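Local coordinates for sucrose 6(F)-phosphate phosphorylase (Thermoanaerobacterium thermosaccharolyticum DSM 571, PDB 6S9V), which is a phosphorylase of the alpha-amylase family, built on a closed barrel of eight parallel strands with an additional five-stranded antiparallel sheet, at residues K43-V48 with R436-I441; L23-D28 with K35-V40; Y375-A380 with Y484-D489. All blocks are in the same frame, centred on the assembly; numbering follows the deposited sequence.

The three contacts lie along one flank, from the start of the beta/alpha barrel to the C-terminal antiparallel sheet. Contact 2 comes first in sequence, within the opening beta-alpha-beta unit. Contact 1 joins the end of the same helix, 34-44, to helix 432-446, its centre about 15 Å from that of contact 2; Phe-45 packs on Val-40 between them. Contact 3 sets helix 372-384 against strand 485-491, about 16 Å from contact 1 centre to centre, and their segments alternate along the chain. Leu-437 and Leu-440 pack on helix 372-384, so helix 432-446 lies between the barrel's first helix and the helix that meets the sheet. Contacts 2 and 3, centres about 27 Å apart, do not touch.

Contact 1. Residues K43-V48 with R436-I441; sequences KYFSDV and RLLKLI
Leu-438 extends from helix 432-446 toward Phe-45 and Val-48, the two residues that receive it on the far side. Its CB starts off across the helix surface, and the first torsion (chi1 -66°) sets CG anti to the carbonyl carbon, which swings the branched end over to segment 43-48. CD1 then comes to 4.2 Å from Phe-45 CE1. CD2 goes further in and lies 3.8 Å from that same Phe-45 CE1. On its other flank this CD2 meets Val-48 CG1 at 4.0 Å. The approach to the ring is slanted, neither flat over it nor square to its rim. One face of the phenyl group is taken up by CB of the preceding residue, Tyr-44.

Helix 34-44 has just ended here, and a turn closed by the backbone bond from Val-48 N to Phe-45 O (3.0 Å) brings both apolar side chains round to the same partner. One turn further along the other helix, Ile-441 CG2 packs on Val-48 CG1 at 3.5 Å. The same methyl lies only 3.1 Å from Val-48 O, so the fit is tight. Leu-396 of helix 393-396 touches Phe-45, Leu-438 and Ile-441 and adds to the packing.

Between the segments themselves there is no hydrogen bond, and methyl groups and ring make the whole contact. The directional bonds come from further along the same helix 432-446, where Arg-442 makes a salt bridge with Asp-47 and Asn-445 donates to the Asp-47 carbonyl, so polar ties back up the apolar fit.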
loop_
_atom_site.group_PDB
_atom_site.type_symbol
_atom_site.label_atom_id
_atom_site.label_comp_id
_atom_site.label_asym_id
_atom_site.label_seq_id
_atom_site.Cartn_x
_atom_site.Cartn_y
_atom_site.Cartn_z
ATOM N N LYS A 43 -12.324 -19.934 -8.384
ATOM C CA LYS A 43 -12.525 -21.188 -7.673
ATOM C C LYS A 43 -12.937 -20.945 -6.225
ATOM O O LYS A 43 -13.849 -21.610 -5.717
ATOM C CB LYS A 43 -11.246 -22.021 -7.731
ATOM C CG LYS A 43 -11.370 -23.420 -7.172
ATOM C CD LYS A 43 -10.108 -24.228 -7.466
ATOM C CE LYS A 43 -10.133 -25.592 -6.791
ATOM N NZ LYS A 43 -11.329 -26.407 -7.155
ATOM N N TYR A 44 -12.301 -19.975 -5.552
ATOM C CA TYR A 44 -12.456 -19.827 -4.111
ATOM C C TYR A 44 -13.021 -18.496 -3.627
ATOM O O TYR A 44 -13.526 -18.447 -2.496
ATOM C CB TYR A 44 -11.095 -19.989 -3.402
ATOM C CG TYR A 44 -10.319 -21.236 -3.710
ATOM C CD1 TYR A 44 -10.740 -22.478 -3.256
ATOM C CD2 TYR A 44 -9.123 -21.166 -4.412
ATOM C CE1 TYR A 44 -10.008 -23.620 -3.531
ATOM C CE2 TYR A 44 -8.388 -22.299 -4.684
ATOM C CZ TYR A 44 -8.829 -23.519 -4.238
ATOM O OH TYR A 44 -8.080 -24.644 -4.522
ATOM N N PHE A 45 -12.949 -17.418 -4.417
ATOM C CA PHE A 45 -13.069 -16.091 -3.823
ATOM C C PHE A 45 -14.022 -15.156 -4.552
ATOM O O PHE A 45 -13.940 -13.933 -4.361
ATOM C CB PHE A 45 -11.687 -15.419 -3.758
ATOM C CG PHE A 45 -10.622 -16.251 -3.095
ATOM C CD1 PHE A 45 -10.822 -16.787 -1.844
ATOM C CD2 PHE A 45 -9.399 -16.455 -3.716
ATOM C CE1 PHE A 45 -9.841 -17.551 -1.230
ATOM C CE2 PHE A 45 -8.410 -17.210 -3.106
ATOM C CZ PHE A 45 -8.627 -17.750 -1.858
ATOM N N SER A 46 -14.948 -15.686 -5.347
ATOM C CA SER A 46 -15.765 -14.820 -6.192
ATOM C C SER A 46 -16.539 -13.788 -5.371
ATOM O O SER A 46 -16.661 -12.630 -5.786
ATOM C CB SER A 46 -16.701 -15.656 -7.060
ATOM O OG SER A 46 -15.971 -16.189 -8.147
ATOM N N ASP A 47 -17.113 -14.191 -4.234
ATOM C CA ASP A 47 -17.836 -13.247 -3.383
ATOM C C ASP A 47 -17.035 -12.904 -2.134
ATOM O O ASP A 47 -17.564 -12.291 -1.198
ATOM C CB ASP A 47 -19.222 -13.780 -3.020
ATOM C CG ASP A 47 -19.170 -15.060 -2.210
ATOM O OD1 ASP A 47 -18.142 -15.767 -2.256
ATOM O OD2 ASP A 47 -20.158 -15.344 -1.514
ATOM N N VAL A 48 -15.755 -13.245 -2.126
ATOM C CA VAL A 48 -14.878 -12.915 -1.016
ATOM C C VAL A 48 -14.278 -11.532 -1.235
ATOM O O VAL A 48 -14.022 -10.808 -0.267
ATOM C CB VAL A 48 -13.792 -13.997 -0.872
ATOM C CG1 VAL A 48 -12.730 -13.579 0.149
ATOM C CG2 VAL A 48 -14.439 -15.335 -0.479
ATOM N N ARG A 436 -12.015 -19.814 8.674
ATOM C CA ARG A 436 -12.619 -18.828 9.571
ATOM C C ARG A 436 -12.509 -17.422 9.001
ATOM O O ARG A 436 -13.454 -16.630 9.099
ATOM C CB ARG A 436 -11.965 -18.875 10.949
ATOM C CG ARG A 436 -12.250 -20.131 11.733
ATOM C CD ARG A 436 -11.378 -20.176 12.975
ATOM N NE ARG A 436 -11.723 -19.123 13.922
ATOM C CZ ARG A 436 -10.991 -18.801 14.986
ATOM N NH1 ARG A 436 -9.854 -19.446 15.237
ATOM N NH2 ARG A 436 -11.396 -17.836 15.803
ATOM N N LEU A 437 -11.352 -17.083 8.425
ATOM C CA LEU A 437 -11.169 -15.756 7.851
ATOM C C LEU A 437 -12.081 -15.539 6.648
ATOM O O LEU A 437 -12.631 -14.442 6.471
ATOM C CB LEU A 437 -9.709 -15.556 7.453
ATOM C CG LEU A 437 -9.341 -14.228 6.789
ATOM C CD1 LEU A 437 -9.843 -13.029 7.593
ATOM C CD2 LEU A 437 -7.816 -14.160 6.588
ATOM N N LEU A 438 -12.246 -16.559 5.806
ATOM C CA LEU A 438 -13.115 -16.414 4.645
ATOM C C LEU A 438 -14.561 -16.177 5.069
ATOM O O LEU A 438 -15.274 -15.379 4.449
ATOM C CB LEU A 438 -13.000 -17.650 3.749
ATOM C CG LEU A 438 -11.629 -17.843 3.078
ATOM C CD1 LEU A 438 -11.597 -19.106 2.240
ATOM C CD2 LEU A 438 -11.267 -16.641 2.216
ATOM N N LYS A 439 -15.016 -16.866 6.123
ATOM C CA LYS A 439 -16.370 -16.651 6.628
ATOM C C LYS A 439 -16.538 -15.228 7.155
ATOM O O LYS A 439 -17.568 -14.576 6.911
ATOM C CB LYS A 439 -16.689 -17.679 7.719
ATOM C CG LYS A 439 -18.136 -17.650 8.178
ATOM C CD LYS A 439 -18.452 -18.768 9.163
ATOM C CE LYS A 439 -19.871 -18.633 9.703
ATOM N NZ LYS A 439 -20.206 -19.710 10.686
ATOM N N LEU A 440 -15.534 -14.734 7.882
ATOM C CA LEU A 440 -15.574 -13.367 8.382
ATOM C C LEU A 440 -15.595 -12.369 7.234
ATOM O O LEU A 440 -16.345 -11.386 7.270
ATOM C CB LEU A 440 -14.369 -13.097 9.284
ATOM C CG LEU A 440 -14.236 -11.677 9.842
ATOM C CD1 LEU A 440 -15.410 -11.359 10.771
ATOM C CD2 LEU A 440 -12.908 -11.495 10.553
ATOM N N ILE A 441 -14.769 -12.597 6.208
ATOM C CA ILE A 441 -14.754 -11.699 5.057
ATOM C C ILE A 441 -16.133 -11.640 4.416
ATOM O O ILE A 441 -16.663 -10.556 4.127
ATOM C CB ILE A 441 -13.679 -12.136 4.046
ATOM C CG1 ILE A 441 -12.282 -11.830 4.586
ATOM C CG2 ILE A 441 -13.901 -11.438 2.725
ATOM C CD1 ILE A 441 -11.157 -12.480 3.780
#

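Contact 2. Residues L23-D28 with K35-V40; sequences LITYPD and KTLNDV
Leu-23 and Thr-25, two residues apart on an extended strand, both direct CB at helix 34-44, whose Leu-37 answers from the other side with its CA 9.0 Å from Thr-25 CA. Two layers at that spacing meet through their side-chain ends.

The nearer meeting is between Thr-25 and Leu-37, which reach out to each other tip to tip. Thr-25 CG2 lies 3.8 Å from Leu-37 CD2 and 4.1 Å from Leu-37 CD1, so one methyl faces both branches of the leucine. Leu-37 has CG anti to its own backbone N (chi1 172°), which stretches the side chain off the helix toward the sheet. Leu-23 adds a looser touch, its CD2 4.4 Å from Leu-37 CD1.

Thr-25 also has a polar side, and its rotation separates the two. With OG1 anti to the backbone N (chi1 -174°), the hydroxyl curls onto the following residue and donates to Tyr-26 O at 2.9 Å. The bond lies in the carbonyl plane and falls on a lone pair, with a C=O...donor angle of 128°. Ser-29 OG is a second partner of this buried hydroxyl. The same torsion turns the CG2 methyl to the leucine.

This is the strand-to-helix packing of a beta-alpha-beta unit, strand 22-25, helix 34-44, strand 51-54, the first of the barrel. Strand 22-25 runs parallel between 51-54 and 388-392, bonding through its backbone to Gly-51 and His-53 on one and to Val-391 on the other. Tyr-393, at the start of helix 393-396, packs against Leu-23 and Thr-25, and on the helix Val-40 leans on Phe-45.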
loop_
_atom_site.group_PDB
_atom_site.type_symbol
_atom_site.label_atom_id
_atom_site.label_comp_id
_atom_site.label_asym_id
_atom_site.label_seq_id
_atom_site.Cartn_x
_atom_site.Cartn_y
_atom_site.Cartn_z
ATOM N N LEU A 23 -8.598 -7.649 -2.229
ATOM C CA LEU A 23 -7.380 -8.451 -2.178
ATOM C C LEU A 23 -6.198 -7.624 -2.681
ATOM O O LEU A 23 -6.331 -6.862 -3.649
ATOM C CB LEU A 23 -7.542 -9.707 -3.046
ATOM C CG LEU A 23 -6.293 -10.572 -3.288
ATOM C CD1 LEU A 23 -5.915 -11.316 -2.026
ATOM C CD2 LEU A 23 -6.511 -11.545 -4.441
ATOM N N ILE A 24 -5.048 -7.765 -2.019
ATOM C CA ILE A 24 -3.774 -7.266 -2.529
ATOM C C ILE A 24 -2.924 -8.470 -2.904
ATOM O O ILE A 24 -2.672 -9.329 -2.057
ATOM C CB ILE A 24 -3.011 -6.411 -1.500
ATOM C CG1 ILE A 24 -3.861 -5.261 -0.964
ATOM C CG2 ILE A 24 -1.724 -5.879 -2.119
ATOM C CD1 ILE A 24 -3.327 -4.707 0.349
ATOM N N THR A 25 -2.449 -8.517 -4.148
ATOM C CA THR A 25 -1.631 -9.645 -4.580
ATOM C C THR A 25 -0.644 -9.193 -5.645
ATOM O O THR A 25 -0.903 -8.246 -6.397
ATOM C CB THR A 25 -2.489 -10.793 -5.132
ATOM O OG1 THR A 25 -1.662 -11.934 -5.425
ATOM C CG2 THR A 25 -3.203 -10.359 -6.410
ATOM N N TYR A 26 0.488 -9.876 -5.707
ATOM C CA TYR A 26 1.343 -9.747 -6.864
ATOM C C TYR A 26 0.689 -10.469 -8.034
ATOM O O TYR A 26 -0.148 -11.360 -7.844
ATOM C CB TYR A 26 2.734 -10.314 -6.591
ATOM C CG TYR A 26 3.594 -9.419 -5.735
ATOM C CD1 TYR A 26 4.231 -8.310 -6.283
ATOM C CD2 TYR A 26 3.773 -9.673 -4.379
ATOM C CE1 TYR A 26 5.025 -7.484 -5.513
ATOM C CE2 TYR A 26 4.561 -8.843 -3.600
ATOM C CZ TYR A 26 5.181 -7.753 -4.173
ATOM O OH TYR A 26 5.979 -6.930 -3.417
ATOM N N PRO A 27 1.022 -10.067 -9.261
ATOM C CA PRO A 27 0.433 -10.736 -10.429
ATOM C C PRO A 27 0.817 -12.190 -10.537
ATOM O O PRO A 27 0.107 -12.957 -11.201
ATOM C CB PRO A 27 0.977 -9.925 -11.616
ATOM C CG PRO A 27 2.198 -9.251 -11.098
ATOM C CD PRO A 27 1.940 -8.977 -9.641
ATOM N N ASP A 28 1.915 -12.601 -9.899
ATOM C CA ASP A 28 2.417 -13.957 -10.031
ATOM C C ASP A 28 2.408 -14.743 -8.727
ATOM O O ASP A 28 2.800 -15.916 -8.732
ATOM C CB ASP A 28 3.844 -13.935 -10.602
ATOM C CG ASP A 28 4.792 -13.052 -9.793
ATOM O OD1 ASP A 28 4.334 -12.062 -9.183
ATOM O OD2 ASP A 28 6.003 -13.353 -9.763
ATOM N N LYS A 35 -3.610 -15.440 -15.274
ATOM C CA LYS A 35 -4.611 -16.441 -15.620
ATOM C C LYS A 35 -4.873 -17.374 -14.442
ATOM O O LYS A 35 -6.031 -17.681 -14.135
ATOM C CB LYS A 35 -4.151 -17.216 -16.852
ATOM C CG LYS A 35 -4.125 -16.340 -18.095
ATOM C CD LYS A 35 -3.587 -17.070 -19.308
ATOM C CE LYS A 35 -3.766 -16.232 -20.568
ATOM N NZ LYS A 35 -5.196 -16.025 -20.926
ATOM N N THR A 36 -3.815 -17.820 -13.756
ATOM C CA THR A 36 -4.022 -18.615 -12.549
ATOM C C THR A 36 -4.635 -17.775 -11.428
ATOM O O THR A 36 -5.425 -18.289 -10.629
ATOM C CB THR A 36 -2.711 -19.255 -12.077
ATOM O OG1 THR A 36 -1.827 -18.250 -11.553
ATOM C CG2 THR A 36 -2.017 -20.006 -13.223
ATOM N N LEU A 37 -4.290 -16.486 -11.349
ATOM C CA LEU A 37 -4.949 -15.609 -10.382
ATOM C C LEU A 37 -6.454 -15.562 -10.641
ATOM O O LEU A 37 -7.264 -15.700 -9.715
ATOM C CB LEU A 37 -4.333 -14.210 -10.433
ATOM C CG LEU A 37 -5.035 -13.125 -9.613
ATOM C CD1 LEU A 37 -5.140 -13.531 -8.150
ATOM C CD2 LEU A 37 -4.313 -11.788 -9.732
ATOM N N ASN A 38 -6.846 -15.359 -11.899
ATOM C CA ASN A 38 -8.265 -15.359 -12.243
ATOM C C ASN A 38 -8.911 -16.707 -11.928
ATOM O O ASN A 38 -10.050 -16.759 -11.443
ATOM C CB ASN A 38 -8.449 -15.021 -13.729
ATOM C CG ASN A 38 -8.528 -13.520 -13.993
ATOM O OD1 ASN A 38 -9.081 -12.763 -13.193
ATOM N ND2 ASN A 38 -7.991 -13.086 -15.136
ATOM N N ASP A 39 -8.209 -17.808 -12.215
ATOM C CA ASP A 39 -8.742 -19.132 -11.902
ATOM C C ASP A 39 -8.938 -19.308 -10.401
ATOM O O ASP A 39 -9.953 -19.859 -9.962
ATOM C CB ASP A 39 -7.822 -20.233 -12.446
ATOM C CG ASP A 39 -7.805 -20.295 -13.968
ATOM O OD1 ASP A 39 -8.698 -19.709 -14.609
ATOM O OD2 ASP A 39 -6.900 -20.956 -14.525
ATOM N N VAL A 40 -7.958 -18.865 -9.600
ATOM C CA VAL A 40 -8.042 -18.989 -8.148
ATOM C C VAL A 40 -9.169 -18.126 -7.602
ATOM O O VAL A 40 -9.927 -18.552 -6.726
ATOM C CB VAL A 40 -6.684 -18.621 -7.515
ATOM C CG1 VAL A 40 -6.834 -18.290 -6.043
ATOM C CG2 VAL A 40 -5.682 -19.765 -7.705
#

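Contact 3. Residues Y375-A380 with Y484-D489; sequences YLAARA and YKTTID
Tyr-375 OH, on the same helix as the alanines that meet the sheet, is gripped three ways. Arg-379 comes at it side-on with two nitrogens, NE at 3.1 Å and NH2 at 3.0 Å from that Tyr-375 OH, and the oxygen lies in the guanidinium plane. Gly-395 O is the third partner. The arginine is itself steadied by Asp-307, a salt bridge to NH2, and by Gln-382 at NH1, so the phenol and the guanidinium should be well fixed.

Tyr-375 points away from strand 485-491, and the guanidinium lies on that far side with it. Toward the strand, Ala-377 and Ala-380 present nothing larger than a methyl, which allows the strand to come close: Ala-377 CA is 5.9 Å from Thr-486 CA. This is where the helix leading into barrel strand 388-392 packs against the C-terminal sheet, a barrel followed by an antiparallel beta domain, as in alpha-amylase family enzymes.

Thr-486 straddles the two alanines. Its OG1 sits 3.4 Å from Ala-377 CB, and its CG2 lies 3.8 Å from Ala-380 CB, so each branch has one methyl to itself. The first torsion, chi1 -60°, turns OG1 beside the backbone N, from where it donates back to Tyr-484 O at 3.1 Å. That donor stands 46° out of the carbonyl plane, away from the lone pairs. Leu-477 and Ile-479 of the adjoining strand 473-480 also touch Thr-486, and its backbone bonds to Val-502. Tyr-484 lays its carbonyl oxygen 4.2 Å from Ala-377 CB, and its hydroxyl bonds to Leu-283 O.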
loop_
_atom_site.group_PDB
_atom_site.type_symbol
_atom_site.label_atom_id
_atom_site.label_comp_id
_atom_site.label_asym_id
_atom_site.label_seq_id
_atom_site.Cartn_x
_atom_site.Cartn_y
_atom_site.Cartn_z
ATOM N N TYR A 375 -5.436 -13.498 15.551
ATOM C CA TYR A 375 -5.398 -13.061 14.162
ATOM C C TYR A 375 -6.803 -12.798 13.633
ATOM O O TYR A 375 -7.036 -11.790 12.954
ATOM C CB TYR A 375 -4.689 -14.106 13.306
ATOM C CG TYR A 375 -4.634 -13.731 11.854
ATOM C CD1 TYR A 375 -4.124 -12.500 11.460
ATOM C CD2 TYR A 375 -5.092 -14.594 10.870
ATOM C CE1 TYR A 375 -4.069 -12.146 10.135
ATOM C CE2 TYR A 375 -5.034 -14.242 9.531
ATOM C CZ TYR A 375 -4.525 -13.014 9.173
ATOM O OH TYR A 375 -4.479 -12.638 7.844
ATOM N N LEU A 376 -7.753 -13.682 13.939
ATOM C CA LEU A 376 -9.140 -13.417 13.564
ATOM C C LEU A 376 -9.664 -12.175 14.279
ATOM O O LEU A 376 -10.417 -11.388 13.697
ATOM C CB LEU A 376 -10.017 -14.627 13.872
ATOM C CG LEU A 376 -10.241 -15.619 12.731
ATOM C CD1 LEU A 376 -10.912 -14.962 11.529
ATOM C CD2 LEU A 376 -8.925 -16.227 12.311
ATOM N N ALA A 377 -9.260 -11.971 15.537
ATOM C CA ALA A 377 -9.640 -10.755 16.248
ATOM C C ALA A 377 -9.099 -9.517 15.544
ATOM O O ALA A 377 -9.811 -8.513 15.399
ATOM C CB ALA A 377 -9.153 -10.814 17.695
ATOM N N ALA A 378 -7.847 -9.586 15.074
ATOM C CA ALA A 378 -7.233 -8.490 14.334
ATOM C C ALA A 378 -8.028 -8.135 13.083
ATOM O O ALA A 378 -8.266 -6.952 12.794
ATOM C CB ALA A 378 -5.800 -8.867 13.960
ATOM N N ARG A 379 -8.413 -9.146 12.302
ATOM C CA ARG A 379 -9.179 -8.894 11.085
ATOM C C ARG A 379 -10.575 -8.374 11.411
ATOM O O ARG A 379 -11.113 -7.533 10.684
ATOM C CB ARG A 379 -9.267 -10.173 10.244
ATOM C CG ARG A 379 -7.934 -10.586 9.610
ATOM C CD ARG A 379 -7.559 -9.687 8.436
ATOM N NE ARG A 379 -6.316 -10.144 7.821
ATOM C CZ ARG A 379 -5.554 -9.423 7.009
ATOM N NH1 ARG A 379 -5.894 -8.181 6.680
ATOM N NH2 ARG A 379 -4.433 -9.949 6.531
ATOM N N ALA A 380 -11.193 -8.875 12.487
ATOM C CA ALA A 380 -12.492 -8.344 12.890
ATOM C C ALA A 380 -12.390 -6.859 13.223
ATOM O O ALA A 380 -13.214 -6.047 12.774
ATOM C CB ALA A 380 -13.039 -9.125 14.089
ATOM N N TYR A 484 -9.024 -13.513 23.373
ATOM C CA TYR A 484 -9.194 -13.221 21.955
ATOM C C TYR A 484 -10.460 -13.847 21.381
ATOM O O TYR A 484 -10.622 -13.892 20.154
ATOM C CB TYR A 484 -7.971 -13.649 21.136
ATOM C CG TYR A 484 -6.711 -13.005 21.649
ATOM C CD1 TYR A 484 -6.548 -11.621 21.620
ATOM C CD2 TYR A 484 -5.701 -13.771 22.205
ATOM C CE1 TYR A 484 -5.395 -11.029 22.124
ATOM C CE2 TYR A 484 -4.553 -13.191 22.693
ATOM C CZ TYR A 484 -4.404 -11.827 22.661
ATOM O OH TYR A 484 -3.250 -11.283 23.175
ATOM N N LYS A 485 -11.378 -14.284 22.233
ATOM C CA LYS A 485 -12.673 -14.739 21.752
ATOM C C LYS A 485 -13.397 -13.579 21.081
ATOM O O LYS A 485 -13.548 -12.503 21.668
ATOM C CB LYS A 485 -13.511 -15.294 22.899
ATOM C CG LYS A 485 -14.787 -15.985 22.438
ATOM C CD LYS A 485 -15.575 -16.507 23.617
ATOM C CE LYS A 485 -16.695 -17.425 23.182
ATOM N NZ LYS A 485 -17.550 -17.801 24.341
ATOM N N THR A 486 -13.844 -13.805 19.852
ATOM C CA THR A 486 -14.412 -12.768 19.002
ATOM C C THR A 486 -15.818 -13.196 18.620
ATOM O O THR A 486 -15.999 -14.242 17.985
ATOM C CB THR A 486 -13.549 -12.556 17.755
ATOM O OG1 THR A 486 -12.232 -12.150 18.147
ATOM C CG2 THR A 486 -14.152 -11.504 16.851
ATOM N N THR A 487 -16.809 -12.398 19.014
ATOM C CA THR A 487 -18.204 -12.693 18.737
ATOM C C THR A 487 -18.834 -11.498 18.038
ATOM O O THR A 487 -18.540 -10.344 18.373
ATOM C CB THR A 487 -18.972 -13.006 20.031
ATOM O OG1 THR A 487 -18.345 -14.102 20.715
ATOM C CG2 THR A 487 -20.409 -13.373 19.716
ATOM N N ILE A 488 -19.717 -11.780 17.094
ATOM C CA ILE A 488 -20.499 -10.752 16.411
ATOM C C ILE A 488 -21.968 -11.063 16.660
ATOM O O ILE A 488 -22.479 -12.100 16.211
ATOM C CB ILE A 488 -20.189 -10.687 14.912
ATOM C CG1 ILE A 488 -18.734 -10.274 14.688
ATOM C CG2 ILE A 488 -21.148 -9.712 14.224
ATOM C CD1 ILE A 488 -18.306 -10.295 13.234
ATOM N N ASP A 489 -22.642 -10.178 17.391
ATOM C CA ASP A 489 -24.080 -10.263 17.599
ATOM C C ASP A 489 -24.756 -9.456 16.499
ATOM O O ASP A 489 -24.450 -8.272 16.330
ATOM C CB ASP A 489 -24.476 -9.709 18.966
ATOM C CG ASP A 489 -24.066 -10.615 20.111
ATOM O OD1 ASP A 489 -23.921 -11.833 19.894
ATOM O OD2 ASP A 489 -23.901 -10.103 21.235
#